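PDB 2DUM: hypothetical protein PH0823 from Pyrococcus horikoshii, which is of unknown function but belongs to the universal stress protein A family, whose members commonly take part in stress responses. Local coordinates for residues Glu35-His40 against Asn95-Ile100; Leu39-Glu44 against Asp107-Val112. All blocks are in the same frame, centred on the assembly; numbering follows the deposited sequence.

Contact 1 of 2, residues Glu35-His40 against Asn95-Ile100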
# COMPACT_ATOMS: atom_id res chain seq x y z
N GLU A 35 -13.04 8.34 -8.63
CA GLU A 35 -14.17 7.92 -7.78
C GLU A 35 -13.69 7.15 -6.56
O GLU A 35 -12.81 6.34 -6.64
CB GLU A 35 -15.05 7.03 -8.64
CG GLU A 35 -16.36 6.33 -8.06
CD GLU A 35 -17.02 5.40 -9.23
OE1 GLU A 35 -17.85 4.49 -8.96
OE2 GLU A 35 -16.64 5.55 -10.45
N VAL A 36 -14.28 7.35 -5.43
CA VAL A 36 -14.03 6.41 -4.30
C VAL A 36 -15.29 5.54 -3.88
O VAL A 36 -16.38 6.05 -3.68
CB VAL A 36 -13.37 7.13 -3.08
CG1 VAL A 36 -13.74 8.50 -3.13
CG2 VAL A 36 -13.77 6.50 -1.71
N ILE A 37 -15.16 4.24 -3.74
CA ILE A 37 -16.31 3.56 -3.26
C ILE A 37 -16.02 3.35 -1.80
O ILE A 37 -15.05 2.70 -1.40
CB ILE A 37 -16.40 2.23 -3.95
CG1 ILE A 37 -16.45 2.43 -5.42
CG2 ILE A 37 -17.52 1.35 -3.44
CD1 ILE A 37 -15.55 1.41 -6.11
N LEU A 38 -16.89 3.86 -0.99
CA LEU A 38 -16.71 3.78 0.40
C LEU A 38 -17.44 2.53 0.89
O LEU A 38 -18.61 2.61 1.18
CB LEU A 38 -17.44 4.98 0.87
CG LEU A 38 -17.44 5.25 2.32
CD1 LEU A 38 -15.99 5.70 2.55
CD2 LEU A 38 -18.51 6.36 2.56
N LEU A 39 -16.78 1.37 1.00
CA LEU A 39 -17.44 0.10 1.41
C LEU A 39 -17.58 -0.08 2.88
O LEU A 39 -16.82 0.49 3.65
CB LEU A 39 -16.63 -1.05 0.92
CG LEU A 39 -17.31 -2.40 0.98
CD1 LEU A 39 -18.72 -2.24 0.63
CD2 LEU A 39 -16.71 -3.34 -0.00
N HIS A 40 -18.58 -0.84 3.30
CA HIS A 40 -18.75 -1.27 4.72
C HIS A 40 -19.36 -2.62 4.79
O HIS A 40 -20.50 -2.82 4.32
CB HIS A 40 -19.70 -0.41 5.52
CG HIS A 40 -19.88 -0.89 6.92
ND1 HIS A 40 -18.82 -1.09 7.78
CD2 HIS A 40 -21.00 -1.24 7.62
CE1 HIS A 40 -19.28 -1.52 8.95
NE2 HIS A 40 -20.59 -1.62 8.89
N ASN A 95 -15.81 11.91 -7.44
CA ASN A 95 -17.13 11.22 -7.16
C ASN A 95 -17.06 10.22 -6.09
O ASN A 95 -16.02 9.63 -5.82
CB ASN A 95 -17.72 10.48 -8.32
CG ASN A 95 -17.98 11.37 -9.46
OD1 ASN A 95 -17.20 11.40 -10.43
ND2 ASN A 95 -19.05 12.19 -9.36
N VAL A 96 -18.19 9.95 -5.48
CA VAL A 96 -18.21 9.05 -4.36
C VAL A 96 -19.35 8.03 -4.63
O VAL A 96 -20.19 8.20 -5.56
CB VAL A 96 -18.49 9.88 -3.10
CG1 VAL A 96 -19.90 9.70 -2.68
CG2 VAL A 96 -17.59 9.49 -1.96
N ARG A 97 -19.36 6.94 -3.88
CA ARG A 97 -20.57 6.16 -3.74
C ARG A 97 -20.47 5.33 -2.51
O ARG A 97 -19.51 5.43 -1.76
CB ARG A 97 -20.81 5.24 -4.90
CG ARG A 97 -19.65 4.56 -5.43
CD ARG A 97 -20.19 4.04 -6.73
NE ARG A 97 -20.74 2.72 -6.58
CZ ARG A 97 -20.32 1.65 -7.27
NH1 ARG A 97 -20.89 0.48 -6.96
NH2 ARG A 97 -19.36 1.73 -8.27
N THR A 98 -21.47 4.49 -2.31
CA THR A 98 -21.56 3.64 -1.14
C THR A 98 -21.82 2.20 -1.62
O THR A 98 -22.41 2.00 -2.68
CB THR A 98 -22.64 4.14 -0.20
OG1 THR A 98 -23.85 4.29 -0.95
CG2 THR A 98 -22.23 5.51 0.46
N ILE A 99 -21.26 1.23 -0.90
CA ILE A 99 -21.74 -0.11 -0.95
C ILE A 99 -21.68 -0.67 0.47
O ILE A 99 -20.81 -0.32 1.27
CB ILE A 99 -20.86 -0.97 -1.77
CG1 ILE A 99 -20.60 -0.41 -3.17
CG2 ILE A 99 -21.52 -2.26 -1.97
CD1 ILE A 99 -19.68 -1.34 -3.92
N ILE A 100 -22.64 -1.54 0.75
CA ILE A 100 -22.91 -2.17 2.05
C ILE A 100 -23.07 -3.60 1.62
O ILE A 100 -23.96 -3.89 0.76
CB ILE A 100 -24.30 -1.79 2.60
CG1 ILE A 100 -24.27 -0.59 3.56
CG2 ILE A 100 -24.79 -2.82 3.51
CD1 ILE A 100 -23.76 0.86 3.00
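Val36 and Arg97 are bonded through their backbones where strands 35-43 and 95-103 run side by side in the parallel sheet of this universal stress protein fold. Val36 N donates to Asn95 O at 2.9 Å, and Arg97 N returns a bond to Val36 O. Leu38 N and His40 N continue the ladder to Arg97 O and Ile99 O. The tightly packed part is apolar. CG2 of Ile37 lies 3.5 Å from CD1 of Ile99, the two side chains crossing at a slant. Val112 of helix 105-115 covers Leu39 and Ile99 on this face. On the other face Leu38 and Thr98 rest on Leu80 of helix 69-90.

The start of the strands is more polar and lies nearer solvent. Glu35 is partly exposed and Asn95 is exposed. The Glu35 chain is extended, with CG anti to the backbone N (chi1 178°), and this carries the carboxylate across to Arg97. Arg97 bends at chi3 (-91°), and CG1 of Ile37 lies over one face of its guanidinium. The salt bridge is made at the guanidinium edge: Arg97 NH2 points almost straight at Glu35 OE1, 3.2 Å away and in the guanidinium plane.

Contact 2 of 2, residues Leu39-Glu44 against Asp107-Val112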
# COMPACT_ATOMS: atom_id res chain seq x y z
N LEU A 39 -16.78 1.37 1.00
CA LEU A 39 -17.44 0.10 1.41
C LEU A 39 -17.58 -0.08 2.88
O LEU A 39 -16.82 0.49 3.65
CB LEU A 39 -16.63 -1.05 0.92
CG LEU A 39 -17.31 -2.40 0.98
CD1 LEU A 39 -18.72 -2.24 0.63
CD2 LEU A 39 -16.71 -3.34 -0.00
N HIS A 40 -18.58 -0.84 3.30
CA HIS A 40 -18.75 -1.27 4.72
C HIS A 40 -19.36 -2.62 4.79
O HIS A 40 -20.50 -2.82 4.32
CB HIS A 40 -19.70 -0.41 5.52
CG HIS A 40 -19.88 -0.89 6.92
ND1 HIS A 40 -18.82 -1.09 7.78
CD2 HIS A 40 -21.00 -1.24 7.62
CE1 HIS A 40 -19.28 -1.52 8.95
NE2 HIS A 40 -20.59 -1.62 8.89
N VAL A 41 -18.62 -3.55 5.38
CA VAL A 41 -19.09 -4.89 5.30
C VAL A 41 -19.52 -5.17 6.64
O VAL A 41 -18.70 -5.37 7.48
CB VAL A 41 -18.00 -5.87 5.05
CG1 VAL A 41 -18.62 -7.20 4.70
CG2 VAL A 41 -17.19 -5.40 4.00
N ILE A 42 -20.80 -5.24 6.87
CA ILE A 42 -21.19 -5.61 8.22
C ILE A 42 -21.02 -7.13 8.41
O ILE A 42 -21.54 -7.94 7.62
CB ILE A 42 -22.53 -4.85 8.71
CG1 ILE A 42 -22.67 -4.86 10.29
CG2 ILE A 42 -23.79 -5.11 7.74
CD1 ILE A 42 -22.04 -3.58 11.13
N ASP A 43 -20.19 -7.45 9.42
CA ASP A 43 -19.53 -8.75 9.55
C ASP A 43 -20.47 -9.87 9.91
O ASP A 43 -21.11 -9.83 10.95
CB ASP A 43 -18.40 -8.67 10.59
CG ASP A 43 -17.67 -10.05 10.85
OD1 ASP A 43 -17.60 -10.98 9.99
OD2 ASP A 43 -17.14 -10.20 11.97
N GLU A 44 -20.53 -10.89 9.06
CA GLU A 44 -21.37 -12.08 9.30
C GLU A 44 -21.07 -12.71 10.68
O GLU A 44 -21.98 -13.01 11.48
CB GLU A 44 -21.14 -13.12 8.18
CG GLU A 44 -22.45 -13.71 7.55
CD GLU A 44 -23.06 -12.87 6.37
OE1 GLU A 44 -24.26 -12.46 6.42
OE2 GLU A 44 -22.33 -12.65 5.38
N ASP A 107 -13.27 -10.71 2.90
CA ASP A 107 -13.67 -11.48 1.77
C ASP A 107 -14.61 -10.62 0.95
O ASP A 107 -14.65 -10.63 -0.29
CB ASP A 107 -14.27 -12.82 2.21
CG ASP A 107 -14.59 -13.74 1.01
OD1 ASP A 107 -15.76 -14.20 0.89
OD2 ASP A 107 -13.70 -14.00 0.14
N GLU A 108 -15.35 -9.80 1.65
CA GLU A 108 -16.17 -8.89 0.91
C GLU A 108 -15.32 -7.81 0.23
O GLU A 108 -15.44 -7.61 -0.97
CB GLU A 108 -17.25 -8.33 1.81
CG GLU A 108 -18.21 -9.42 2.31
CD GLU A 108 -18.61 -10.45 1.21
OE1 GLU A 108 -18.79 -11.66 1.57
OE2 GLU A 108 -18.76 -10.02 0.03
N ILE A 109 -14.45 -7.16 1.01
CA ILE A 109 -13.42 -6.27 0.48
C ILE A 109 -12.85 -6.82 -0.83
O ILE A 109 -12.84 -6.13 -1.83
CB ILE A 109 -12.22 -6.13 1.45
CG1 ILE A 109 -12.64 -5.88 2.88
CG2 ILE A 109 -11.40 -5.02 1.04
CD1 ILE A 109 -13.31 -4.63 3.08
N VAL A 110 -12.38 -8.06 -0.83
CA VAL A 110 -11.68 -8.58 -1.97
C VAL A 110 -12.66 -8.88 -3.12
O VAL A 110 -12.37 -8.75 -4.33
CB VAL A 110 -11.00 -9.84 -1.55
CG1 VAL A 110 -10.39 -10.51 -2.78
CG2 VAL A 110 -9.95 -9.53 -0.54
N LYS A 111 -13.83 -9.30 -2.71
CA LYS A 111 -14.88 -9.63 -3.67
C LYS A 111 -15.23 -8.37 -4.41
O LYS A 111 -15.14 -8.34 -5.62
CB LYS A 111 -16.11 -10.34 -3.02
CG LYS A 111 -16.17 -11.86 -3.37
CD LYS A 111 -16.55 -12.79 -2.23
CE LYS A 111 -18.02 -12.64 -1.94
NZ LYS A 111 -18.38 -13.33 -0.65
N VAL A 112 -15.55 -7.33 -3.68
CA VAL A 112 -15.94 -6.06 -4.28
C VAL A 112 -14.77 -5.38 -5.00
O VAL A 112 -14.98 -4.74 -6.01
CB VAL A 112 -16.43 -5.08 -3.20
CG1 VAL A 112 -16.42 -3.65 -3.71
CG2 VAL A 112 -17.83 -5.48 -2.64
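A helix packed on a parallel sheet, as in the alpha/beta fold of universal stress proteins, brings Leu39 and Val41 of strand 35-43 against helix 105-115. The axes of the short segments come within 8.8 Å and run at 143° to each other. The contact is buried and made by side chains. Leu39 and Val112 meet tip to tip, with CD2 of Leu39 3.6 Å from CG2 of Val112. Leu9 of strand 7-11 touches both residues.

One helical turn before Val112, Glu108 lays its CB and CG against CG1 of Val41, two residues beyond Leu39 on the strand. The two side chains cross at about a right angle. Val41 CG2 reaches CD1 of Ile109 at 4.1 Å. The Glu108 chain bends at chi2 (-42°), which turns its carboxylate away from the strand. Two basic groups hold that carboxylate: Arg101 of strand 95-103 forms a salt bridge with OE2, and Lys111 one with OE1. Lys111 also bridges to Asp107, so one ammonium group joins two acids of the helix. Its NZ lies 2.8 Å from Glu108 OE1, on the syn side, and 3.2 Å from Asp107 OD1, above that carboxylate plane.

In the fold
Contacts 1 and 2 have centres 12 Å apart and both use strand 35-43, sharing Leu39 and His40. The strand comes first in the chain, then helix 69-90, strand 95-103 and helix 105-115. Contact 1 pairs this strand with strand 95-103, the outermost on that side of the sheet within the chain. Contact 2 packs the later part of the strand against the helix that follows strand 95-103. The two contacts touch where Ile99 CD1 lies 4.0 Å from Val112 CG1. Strand 35-43 is therefore held both by its sheet neighbour and by a covering helix, in the alpha/beta fold of the universal stress protein family.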